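Local coordinates for protein serine--tRNA ligase (Pyrococcus horikoshii, PDB 2DQ0) that probably attaches serine to tRNA(Ser), and to tRNA(Sec), using ATP to activate the amino acid before its transfer, at residues 103-108 with 230-235; 252-257 with 379-384. All blocks are in the same frame, centred on the assembly; numbering follows the deposited sequence.

Interaction 1 of 2, residues 103-108 with 230-235; sequences LWRLPN and TSFEDF
Arg105 spreads one face of its guanidinium against the CD2-CE2 side of the Phe232 ring, with CE2 of Phe232 3.9 Å above the guanidinium plane and over its centre. The two planes are 27° apart, an inclined overlap rather than a strictly parallel one. Arg105 belongs to a type I beta turn, Leu103 to Leu106, by which the chain leaves helix 72-103 of the N-terminal tRNA-binding extension. Phe232 belongs to a second type I turn, Ser231 to Asp234, in the catalytic part of the chain, so the contact joins the base of the extension to the catalytic core.

Arg105 touches the phenyl ring in two ways. Its CG meets the ring edge at CD2 of Phe232, 3.8 Å away, and a bend at chi3 (-78°) then brings the flat head alongside that rim of the ring. Arginine suits the place because its methylenes and its broad guanidinium both pack on an aromatic, while NE bonds to Tyr101 O and the cation also meets the Tyr101 ring in a cation-pi contact. With an alanine here, the CD2-CE2 side of Phe232 would probably lose the flat group packed against it, and Tyr101 O the bond from NE.

Trp104 supplies a second neighbour from the same turn. CB of Trp104 comes in at the ring edge, in plane, 3.9 Å from CE2 of Phe232. No hydrogen bond links the segments. The indole runs across the phenyl obliquely, a purely apolar meeting for which two large rings are well matched, and CE3 of Trp104 lies 3.9 Å from CZ of Phe232.

Interaction 2 of 2, residues 252-257 with 379-384; sequences TAEHPL and DWQARR. With SSA (5'-O-(N-(L-seryl)-sulfamoyl)adenosine), chain G.
This is a buried polar contact in the class II catalytic core, a single hydrogen bond between the serine-binding side of the active site and the segment 379-384, which leads into a short, weakly bonded helix. Gln381 NE2 donates to Glu254 OE2 at 3.3 Å with an angle of 144° at the hydrogen. The carboxylate oxygen is met nearly along its C-O axis, but it is tilted from the glutamine amide plane, and the two flat groups are turned 48° against each other.

Thr252, Ala253 and Glu254 fit the TxE motif of this family of synthetases. Glu254 reaches out as an extended chain, CG anti to the backbone N (chi1 -177°), which carries its carboxylate between two partners. OE2 faces Gln381, whereas OE1 accepts from N10, the amino nitrogen of the seryl part of the bound adenylate analogue; that bond is modelled too short for its length to be trusted. A carboxylate suits the spot because one oxygen can meet this amino group, probably charged as an ammonium, while the other accepts from a neutral amide. Thr252 OG1 accepts weakly from the same N10 at 3.1 Å, and also takes Glu254 N at 2.9 Å in a capping bond that ties the motif to the helix it leads into. Lys304 is a further partner of this hydroxyl, and Glu306 OE2 also bonds the analogue.

Glutamine suits its place because its amide both gives and accepts: NE2 also bonds Ser229 O, while OE1 is held by Thr402 OG1. The chemistry implies a second-shell role for Gln381: fixed by its other bonds, its amide would be expected to limit rotation of the Glu254 carboxylate and so probably keep OE1 turned toward the seryl amino group.

In the fold
Interactions 1 and 2 follow one another along the chain, and their centres are 12 Å apart, yet they touch directly. Trp104 O probably accepts a hydrogen bond from Arg384 NH2 at 3.0 Å, and Leu106 O one from Trp380 NE1 at 3.2 Å, so the turn at 103-108 is tied to the segment 379-384 as well as to 230-235. Only interaction 2 contains residues that bond the adenylate analogue. Interaction 1 stands farther back: the side chain of Phe232 is about 12 Å from that of Lys284, a predicted ATP-binding residue, although Phe235 O bonds Lys284 NZ. Together they connect the tRNA-binding extension with surroundings of the serine pocket.

Interaction 1 of 2, residues 103-108 with 230-235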
ATOM      1  N   LEU A 103      -9.963 -17.057 -25.154  1.00 46.23           N
ATOM      2  CA  LEU A 103      -9.456 -15.795 -25.664  1.00 44.06           C
ATOM      3  C   LEU A 103      -8.732 -14.973 -24.614  1.00 44.22           C
ATOM      4  O   LEU A 103      -7.735 -14.341 -24.918  1.00 45.39           O
ATOM      5  CB  LEU A 103     -10.588 -14.967 -26.283  1.00 57.03           C
ATOM      6  CG  LEU A 103     -11.143 -15.443 -27.633  1.00 61.04           C
ATOM      7  CD1 LEU A 103     -12.231 -14.485 -28.099  1.00 54.98           C
ATOM      8  CD2 LEU A 103     -10.012 -15.525 -28.656  1.00 52.16           C
ATOM      9  N   TRP A 104      -9.237 -14.979 -23.380  1.00 49.02           N
ATOM     10  CA  TRP A 104      -8.640 -14.204 -22.291  1.00 52.46           C
ATOM     11  C   TRP A 104      -7.408 -14.873 -21.759  1.00 53.45           C
ATOM     12  O   TRP A 104      -6.609 -14.265 -21.052  1.00 51.99           O
ATOM     13  CB  TRP A 104      -9.613 -14.047 -21.122  1.00 48.43           C
ATOM     14  CG  TRP A 104     -10.641 -12.996 -21.321  1.00 60.57           C
ATOM     15  CD1 TRP A 104     -11.692 -13.026 -22.196  1.00 58.45           C
ATOM     16  CD2 TRP A 104     -10.717 -11.740 -20.640  1.00 61.89           C
ATOM     17  NE1 TRP A 104     -12.414 -11.865 -22.101  1.00 70.52           N
ATOM     18  CE2 TRP A 104     -11.842 -11.057 -21.152  1.00 66.80           C
ATOM     19  CE3 TRP A 104      -9.942 -11.123 -19.646  1.00 54.22           C
ATOM     20  CZ2 TRP A 104     -12.217  -9.782 -20.699  1.00 59.92           C
ATOM     21  CZ3 TRP A 104     -10.310  -9.861 -19.197  1.00 50.66           C
ATOM     22  CH2 TRP A 104     -11.441  -9.203 -19.724  1.00 60.17           C
ATOM     23  N   ARG A 105      -7.266 -16.143 -22.096  1.00 51.35           N
ATOM     24  CA  ARG A 105      -6.149 -16.896 -21.605  1.00 49.65           C
ATOM     25  C   ARG A 105      -5.091 -17.184 -22.657  1.00 51.68           C
ATOM     26  O   ARG A 105      -4.313 -18.125 -22.528  1.00 57.14           O
ATOM     27  CB  ARG A 105      -6.681 -18.167 -20.923  1.00 45.51           C
ATOM     28  CG  ARG A 105      -6.823 -17.993 -19.396  1.00 53.74           C
ATOM     29  CD  ARG A 105      -7.911 -18.849 -18.758  1.00 42.25           C
ATOM     30  NE  ARG A 105      -9.195 -18.231 -19.019  1.00 60.93           N
ATOM     31  CZ  ARG A 105     -10.080 -17.926 -18.084  1.00 54.64           C
ATOM     32  NH1 ARG A 105      -9.813 -18.193 -16.821  1.00 49.74           N
ATOM     33  NH2 ARG A 105     -11.224 -17.342 -18.424  1.00 63.22           N
ATOM     34  N   LEU A 106      -5.061 -16.355 -23.698  1.00 50.23           N
ATOM     35  CA  LEU A 106      -4.069 -16.491 -24.756  1.00 49.46           C
ATOM     36  C   LEU A 106      -3.183 -15.243 -24.762  1.00 46.48           C
ATOM     37  O   LEU A 106      -3.663 -14.127 -24.642  1.00 51.83           O
ATOM     38  CB  LEU A 106      -4.753 -16.706 -26.113  1.00 49.52           C
ATOM     39  CG  LEU A 106      -5.367 -18.103 -26.322  1.00 56.60           C
ATOM     40  CD1 LEU A 106      -6.174 -18.132 -27.614  1.00 58.23           C
ATOM     41  CD2 LEU A 106      -4.259 -19.159 -26.362  1.00 51.48           C
ATOM     42  N   PRO A 107      -1.868 -15.425 -24.876  1.00 44.57           N
ATOM     43  CA  PRO A 107      -0.975 -14.270 -24.877  1.00 47.52           C
ATOM     44  C   PRO A 107      -1.013 -13.463 -26.148  1.00 50.53           C
ATOM     45  O   PRO A 107      -1.364 -13.972 -27.205  1.00 48.88           O
ATOM     46  CB  PRO A 107       0.403 -14.895 -24.646  1.00 44.68           C
ATOM     47  CG  PRO A 107       0.303 -16.160 -25.387  1.00 50.82           C
ATOM     48  CD  PRO A 107      -1.100 -16.675 -24.992  1.00 46.79           C
ATOM     49  N   ASN A 108      -0.614 -12.198 -26.033  1.00 56.45           N
ATOM     50  CA  ASN A 108      -0.583 -11.305 -27.171  1.00 56.37           C
ATOM     51  C   ASN A 108       0.349 -11.885 -28.224  1.00 58.04           C
ATOM     52  O   ASN A 108       1.325 -12.557 -27.898  1.00 56.78           O
ATOM     53  CB  ASN A 108      -0.087  -9.918 -26.760  1.00 51.76           C
ATOM     54  CG  ASN A 108      -0.571  -8.829 -27.708  1.00 56.84           C
ATOM     55  OD1 ASN A 108      -0.350  -7.638 -27.482  1.00 61.03           O
ATOM     56  ND2 ASN A 108      -1.246  -9.241 -28.780  1.00 53.95           N
ATOM     57  N   THR A 230      -3.293  -8.016 -16.862  1.00 44.04           N
ATOM     58  CA  THR A 230      -2.288  -9.085 -17.002  1.00 47.75           C
ATOM     59  C   THR A 230      -2.933 -10.434 -17.167  1.00 47.30           C
ATOM     60  O   THR A 230      -4.142 -10.534 -17.341  1.00 46.84           O
ATOM     61  CB  THR A 230      -1.344  -9.239 -15.767  1.00 45.91           C
ATOM     62  OG1 THR A 230      -2.118  -9.221 -14.560  1.00 51.38           O
ATOM     63  CG2 THR A 230      -0.315  -8.160 -15.739  1.00 56.11           C
ATOM     64  N   SER A 231      -2.112 -11.477 -17.098  1.00 40.88           N
ATOM     65  CA  SER A 231      -2.626 -12.823 -17.236  1.00 50.78           C
ATOM     66  C   SER A 231      -3.056 -13.317 -15.864  1.00 53.08           C
ATOM     67  O   SER A 231      -2.514 -12.903 -14.830  1.00 54.74           O
ATOM     68  CB  SER A 231      -1.577 -13.761 -17.848  1.00 40.54           C
ATOM     69  OG  SER A 231      -0.431 -13.852 -17.038  1.00 63.53           O
ATOM     70  N   PHE A 232      -4.049 -14.190 -15.866  1.00 50.96           N
ATOM     71  CA  PHE A 232      -4.596 -14.730 -14.644  1.00 57.09           C
ATOM     72  C   PHE A 232      -3.592 -15.424 -13.728  1.00 58.70           C
ATOM     73  O   PHE A 232      -3.826 -15.522 -12.528  1.00 62.80           O
ATOM     74  CB  PHE A 232      -5.759 -15.654 -14.996  1.00 58.34           C
ATOM     75  CG  PHE A 232      -6.924 -14.933 -15.615  1.00 60.22           C
ATOM     76  CD1 PHE A 232      -7.657 -14.020 -14.876  1.00 66.16           C
ATOM     77  CD2 PHE A 232      -7.276 -15.153 -16.933  1.00 61.73           C
ATOM     78  CE1 PHE A 232      -8.722 -13.339 -15.447  1.00 73.42           C
ATOM     79  CE2 PHE A 232      -8.341 -14.472 -17.510  1.00 65.95           C
ATOM     80  CZ  PHE A 232      -9.063 -13.567 -16.770  1.00 63.00           C
ATOM     81  N   GLU A 233      -2.470 -15.889 -14.276  1.00 62.75           N
ATOM     82  CA  GLU A 233      -1.459 -16.550 -13.449  1.00 63.53           C
ATOM     83  C   GLU A 233      -0.930 -15.598 -12.378  1.00 58.99           C
ATOM     84  O   GLU A 233      -0.525 -16.031 -11.293  1.00 56.61           O
ATOM     85  CB  GLU A 233      -0.293 -17.052 -14.301  1.00 67.63           C
ATOM     86  CG  GLU A 233      -0.658 -18.175 -15.244  1.00 89.45           C
ATOM     87  CD  GLU A 233      -0.819 -17.694 -16.677  1.00102.67           C
ATOM     88  OE1 GLU A 233      -1.552 -16.700 -16.889  1.00108.48           O
ATOM     89  OE2 GLU A 233      -0.216 -18.307 -17.591  1.00105.01           O
ATOM     90  N   ASP A 234      -0.939 -14.301 -12.688  1.00 51.99           N
ATOM     91  CA  ASP A 234      -0.461 -13.293 -11.755  1.00 47.56           C
ATOM     92  C   ASP A 234      -1.201 -13.301 -10.408  1.00 51.31           C
ATOM     93  O   ASP A 234      -0.600 -12.945  -9.387  1.00 46.15           O
ATOM     94  CB  ASP A 234      -0.548 -11.900 -12.380  1.00 45.84           C
ATOM     95  CG  ASP A 234       0.681 -11.538 -13.199  1.00 46.63           C
ATOM     96  OD1 ASP A 234       0.799 -10.357 -13.572  1.00 50.57           O
ATOM     97  OD2 ASP A 234       1.522 -12.416 -13.477  1.00 49.93           O
ATOM     98  N   PHE A 235      -2.482 -13.698 -10.395  1.00 45.71           N
ATOM     99  CA  PHE A 235      -3.246 -13.740  -9.138  1.00 47.03           C
ATOM    100  C   PHE A 235      -2.642 -14.740  -8.180  1.00 44.93           C
ATOM    101  O   PHE A 235      -2.765 -14.610  -6.973  1.00 46.28           O
ATOM    102  CB  PHE A 235      -4.722 -14.117  -9.349  1.00 38.34           C
ATOM    103  CG  PHE A 235      -5.561 -13.012  -9.905  1.00 46.89           C
ATOM    104  CD1 PHE A 235      -5.820 -12.936 -11.274  1.00 41.38           C
ATOM    105  CD2 PHE A 235      -6.019 -11.996  -9.075  1.00 43.02           C
ATOM    106  CE1 PHE A 235      -6.520 -11.853 -11.810  1.00 47.73           C
ATOM    107  CE2 PHE A 235      -6.718 -10.906  -9.593  1.00 50.94           C
ATOM    108  CZ  PHE A 235      -6.968 -10.832 -10.970  1.00 56.75           C
TER

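Interaction 2 of 2, residues 252-257 with 379-384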
ATOM      1  N   THR A 252       1.937  -2.499  -9.657  1.00 37.55           N
ATOM      2  CA  THR A 252       2.547  -1.444 -10.460  1.00 37.76           C
ATOM      3  C   THR A 252       1.452  -0.441 -10.774  1.00 40.25           C
ATOM      4  O   THR A 252       0.299  -0.834 -10.919  1.00 42.71           O
ATOM      5  CB  THR A 252       3.084  -1.987 -11.802  1.00 38.83           C
ATOM      6  OG1 THR A 252       3.129  -0.923 -12.757  1.00 45.49           O
ATOM      7  CG2 THR A 252       2.208  -3.087 -12.330  1.00 32.03           C
ATOM      8  N   ALA A 253       1.803   0.841 -10.882  1.00 37.80           N
ATOM      9  CA  ALA A 253       0.818   1.879 -11.164  1.00 38.57           C
ATOM     10  C   ALA A 253       0.211   1.619 -12.532  1.00 41.66           C
ATOM     11  O   ALA A 253      -0.873   2.109 -12.842  1.00 45.90           O
ATOM     12  CB  ALA A 253       1.466   3.270 -11.120  1.00 33.64           C
ATOM     13  N   GLU A 254       0.930   0.845 -13.343  1.00 42.47           N
ATOM     14  CA  GLU A 254       0.476   0.461 -14.679  1.00 40.45           C
ATOM     15  C   GLU A 254      -0.999   0.010 -14.674  1.00 43.56           C
ATOM     16  O   GLU A 254      -1.820   0.534 -15.445  1.00 42.12           O
ATOM     17  CB  GLU A 254       1.342  -0.684 -15.211  1.00 36.12           C
ATOM     18  CG  GLU A 254       1.015  -1.129 -16.618  1.00 42.50           C
ATOM     19  CD  GLU A 254       1.440  -2.553 -16.908  1.00 43.12           C
ATOM     20  OE1 GLU A 254       2.507  -2.973 -16.402  1.00 48.38           O
ATOM     21  OE2 GLU A 254       0.713  -3.249 -17.660  1.00 39.80           O
ATOM     22  N   HIS A 255      -1.325  -0.953 -13.808  1.00 36.72           N
ATOM     23  CA  HIS A 255      -2.692  -1.489 -13.716  1.00 40.39           C
ATOM     24  C   HIS A 255      -3.791  -0.463 -13.440  1.00 40.94           C
ATOM     25  O   HIS A 255      -4.775  -0.437 -14.167  1.00 43.59           O
ATOM     26  CB  HIS A 255      -2.770  -2.620 -12.689  1.00 31.81           C
ATOM     27  CG  HIS A 255      -1.888  -3.785 -13.009  1.00 49.54           C
ATOM     28  ND1 HIS A 255      -1.104  -3.835 -14.148  1.00 49.99           N
ATOM     29  CD2 HIS A 255      -1.701  -4.965 -12.372  1.00 31.94           C
ATOM     30  CE1 HIS A 255      -0.481  -4.998 -14.198  1.00 42.03           C
ATOM     31  NE2 HIS A 255      -0.828  -5.702 -13.133  1.00 47.84           N
ATOM     32  N   PRO A 256      -3.668   0.365 -12.374  1.00 45.92           N
ATOM     33  CA  PRO A 256      -4.729   1.363 -12.125  1.00 45.68           C
ATOM     34  C   PRO A 256      -4.746   2.434 -13.228  1.00 49.36           C
ATOM     35  O   PRO A 256      -5.793   3.018 -13.533  1.00 47.40           O
ATOM     36  CB  PRO A 256      -4.371   1.935 -10.749  1.00 43.97           C
ATOM     37  CG  PRO A 256      -2.897   1.682 -10.629  1.00 46.47           C
ATOM     38  CD  PRO A 256      -2.732   0.310 -11.235  1.00 43.25           C
ATOM     39  N   LEU A 257      -3.581   2.678 -13.823  1.00 45.22           N
ATOM     40  CA  LEU A 257      -3.460   3.629 -14.921  1.00 49.39           C
ATOM     41  C   LEU A 257      -4.216   3.113 -16.153  1.00 54.36           C
ATOM     42  O   LEU A 257      -4.769   3.900 -16.915  1.00 59.74           O
ATOM     43  CB  LEU A 257      -1.998   3.832 -15.290  1.00 43.73           C
ATOM     44  CG  LEU A 257      -1.333   5.168 -14.992  1.00 48.84           C
ATOM     45  CD1 LEU A 257      -2.242   6.088 -14.179  1.00 34.65           C
ATOM     46  CD2 LEU A 257      -0.012   4.878 -14.286  1.00 36.23           C
ATOM     47  N   ASP A 379      -3.282  -3.894 -28.524  1.00 42.22           N
ATOM     48  CA  ASP A 379      -4.662  -3.778 -28.077  1.00 42.43           C
ATOM     49  C   ASP A 379      -5.055  -4.871 -27.091  1.00 46.29           C
ATOM     50  O   ASP A 379      -6.245  -5.106 -26.885  1.00 49.39           O
ATOM     51  CB  ASP A 379      -5.614  -3.844 -29.281  1.00 51.10           C
ATOM     52  CG  ASP A 379      -5.550  -5.179 -30.033  1.00 48.07           C
ATOM     53  OD1 ASP A 379      -6.351  -5.362 -30.971  1.00 57.56           O
ATOM     54  OD2 ASP A 379      -4.714  -6.047 -29.710  1.00 50.73           O
ATOM     55  N   TRP A 380      -4.074  -5.541 -26.483  1.00 49.20           N
ATOM     56  CA  TRP A 380      -4.363  -6.648 -25.559  1.00 46.08           C
ATOM     57  C   TRP A 380      -5.130  -6.238 -24.309  1.00 52.23           C
ATOM     58  O   TRP A 380      -6.011  -6.967 -23.860  1.00 55.87           O
ATOM     59  CB  TRP A 380      -3.066  -7.330 -25.137  1.00 52.61           C
ATOM     60  CG  TRP A 380      -3.230  -8.740 -24.594  1.00 48.72           C
ATOM     61  CD1 TRP A 380      -3.307  -9.881 -25.321  1.00 46.53           C
ATOM     62  CD2 TRP A 380      -3.325  -9.137 -23.217  1.00 49.52           C
ATOM     63  NE1 TRP A 380      -3.446 -10.966 -24.497  1.00 53.17           N
ATOM     64  CE2 TRP A 380      -3.461 -10.540 -23.198  1.00 52.85           C
ATOM     65  CE3 TRP A 380      -3.310  -8.443 -22.001  1.00 50.70           C
ATOM     66  CZ2 TRP A 380      -3.585 -11.271 -22.008  1.00 55.42           C
ATOM     67  CZ3 TRP A 380      -3.433  -9.166 -20.817  1.00 58.03           C
ATOM     68  CH2 TRP A 380      -3.569 -10.570 -20.832  1.00 54.28           C
ATOM     69  N   GLN A 381      -4.779  -5.088 -23.735  1.00 47.73           N
ATOM     70  CA  GLN A 381      -5.453  -4.609 -22.536  1.00 48.35           C
ATOM     71  C   GLN A 381      -6.725  -3.901 -22.948  1.00 49.57           C
ATOM     72  O   GLN A 381      -7.785  -4.088 -22.332  1.00 47.90           O
ATOM     73  CB  GLN A 381      -4.545  -3.654 -21.745  1.00 46.67           C
ATOM     74  CG  GLN A 381      -3.216  -4.278 -21.364  1.00 39.35           C
ATOM     75  CD  GLN A 381      -2.387  -3.397 -20.474  1.00 47.59           C
ATOM     76  OE1 GLN A 381      -2.085  -2.247 -20.809  1.00 50.77           O
ATOM     77  NE2 GLN A 381      -1.999  -3.933 -19.328  1.00 52.31           N
ATOM     78  N   ALA A 382      -6.609  -3.094 -24.001  1.00 48.66           N
ATOM     79  CA  ALA A 382      -7.745  -2.350 -24.534  1.00 47.22           C
ATOM     80  C   ALA A 382      -8.923  -3.265 -24.813  1.00 48.75           C
ATOM     81  O   ALA A 382     -10.061  -2.938 -24.486  1.00 51.66           O
ATOM     82  CB  ALA A 382      -7.351  -1.627 -25.803  1.00 41.05           C
ATOM     83  N   ARG A 383      -8.663  -4.421 -25.404  1.00 50.05           N
ATOM     84  CA  ARG A 383      -9.757  -5.329 -25.716  1.00 56.40           C
ATOM     85  C   ARG A 383     -10.382  -5.908 -24.451  1.00 55.51           C
ATOM     86  O   ARG A 383     -11.547  -6.279 -24.462  1.00 61.18           O
ATOM     87  CB  ARG A 383      -9.259  -6.445 -26.637  1.00 62.58           C
ATOM     88  CG  ARG A 383     -10.328  -7.101 -27.505  1.00 71.71           C
ATOM     89  CD  ARG A 383      -9.685  -7.993 -28.578  1.00 74.06           C
ATOM     90  NE  ARG A 383      -8.989  -7.225 -29.617  1.00 65.35           N
ATOM     91  CZ  ARG A 383      -9.571  -6.762 -30.725  1.00 76.54           C
ATOM     92  NH1 ARG A 383      -8.859  -6.078 -31.611  1.00 69.23           N
ATOM     93  NH2 ARG A 383     -10.867  -6.985 -30.960  1.00 66.77           N
ATOM     94  N   ARG A 384      -9.621  -5.966 -23.359  1.00 52.15           N
ATOM     95  CA  ARG A 384     -10.140  -6.509 -22.101  1.00 50.36           C
ATOM     96  C   ARG A 384     -10.886  -5.458 -21.317  1.00 46.08           C
ATOM     97  O   ARG A 384     -11.965  -5.702 -20.803  1.00 44.31           O
ATOM     98  CB  ARG A 384      -9.006  -7.053 -21.220  1.00 51.27           C
ATOM     99  CG  ARG A 384      -8.356  -8.324 -21.733  1.00 52.61           C
ATOM    100  CD  ARG A 384      -6.887  -8.424 -21.304  1.00 56.18           C
ATOM    101  NE  ARG A 384      -6.693  -9.289 -20.145  1.00 49.33           N
ATOM    102  CZ  ARG A 384      -6.663 -10.615 -20.194  1.00 48.28           C
ATOM    103  NH1 ARG A 384      -6.489 -11.311 -19.073  1.00 53.94           N
ATOM    104  NH2 ARG A 384      -6.790 -11.247 -21.356  1.00 45.16           N
TER
HETATM  105  N10 SSA G1001       4.441  -1.836 -15.442  1.00 26.83           N
HETATM  106  CA  SSA G1001       5.689  -2.448 -15.933  1.00 44.84           C
HETATM  107  CB  SSA G1001       6.680  -1.396 -16.352  1.00 47.08           C
HETATM  108  OG  SSA G1001       7.240  -0.699 -15.233  1.00 42.65           O
HETATM  109  C9  SSA G1001       6.376  -3.333 -14.900  1.00 38.24           C
HETATM  110  O9  SSA G1001       5.971  -3.387 -13.742  1.00 45.87           O
HETATM  111  N8  SSA G1001       7.420  -4.056 -15.325  1.00 39.90           N
HETATM  112  S1  SSA G1001       8.239  -4.979 -14.296  1.00 38.54           S
HETATM  113  O1S SSA G1001       7.284  -5.969 -13.818  1.00 31.52           O
HETATM  114  O2S SSA G1001       9.441  -5.401 -15.006  1.00 40.15           O
HETATM  115  O5' SSA G1001       8.605  -4.003 -13.124  1.00 39.49           O
HETATM  116  C5' SSA G1001       9.347  -2.832 -13.405  1.00 45.06           C
HETATM  117  C4' SSA G1001      10.579  -2.738 -12.561  1.00 42.79           C
HETATM  118  O4' SSA G1001      10.236  -2.675 -11.163  1.00 43.31           O
HETATM  119  C3' SSA G1001      11.587  -3.867 -12.633  1.00 52.63           C
HETATM  120  O3' SSA G1001      12.360  -3.745 -13.809  1.00 47.76           O
HETATM  121  C2' SSA G1001      12.414  -3.540 -11.403  1.00 48.39           C
HETATM  122  O2' SSA G1001      13.252  -2.418 -11.549  1.00 42.93           O
HETATM  123  C1' SSA G1001      11.300  -3.224 -10.397  1.00 46.46           C
HETATM  124  N9  SSA G1001      10.762  -4.396  -9.712  1.00 38.09           N
HETATM  125  C8  SSA G1001       9.889  -5.366 -10.180  1.00 30.46           C
HETATM  126  N7  SSA G1001       9.611  -6.290  -9.296  1.00 35.65           N
HETATM  127  C5  SSA G1001      10.346  -5.914  -8.177  1.00 39.02           C
HETATM  128  C6  SSA G1001      10.500  -6.493  -6.889  1.00 38.33           C
HETATM  129  N6  SSA G1001       9.887  -7.613  -6.518  1.00 46.55           N
HETATM  130  N1  SSA G1001      11.306  -5.853  -5.986  1.00 42.79           N
HETATM  131  C2  SSA G1001      11.917  -4.709  -6.366  1.00 36.62           C
HETATM  132  N3  SSA G1001      11.851  -4.072  -7.557  1.00 44.26           N
HETATM  133  C4  SSA G1001      11.055  -4.741  -8.422  1.00 32.52           C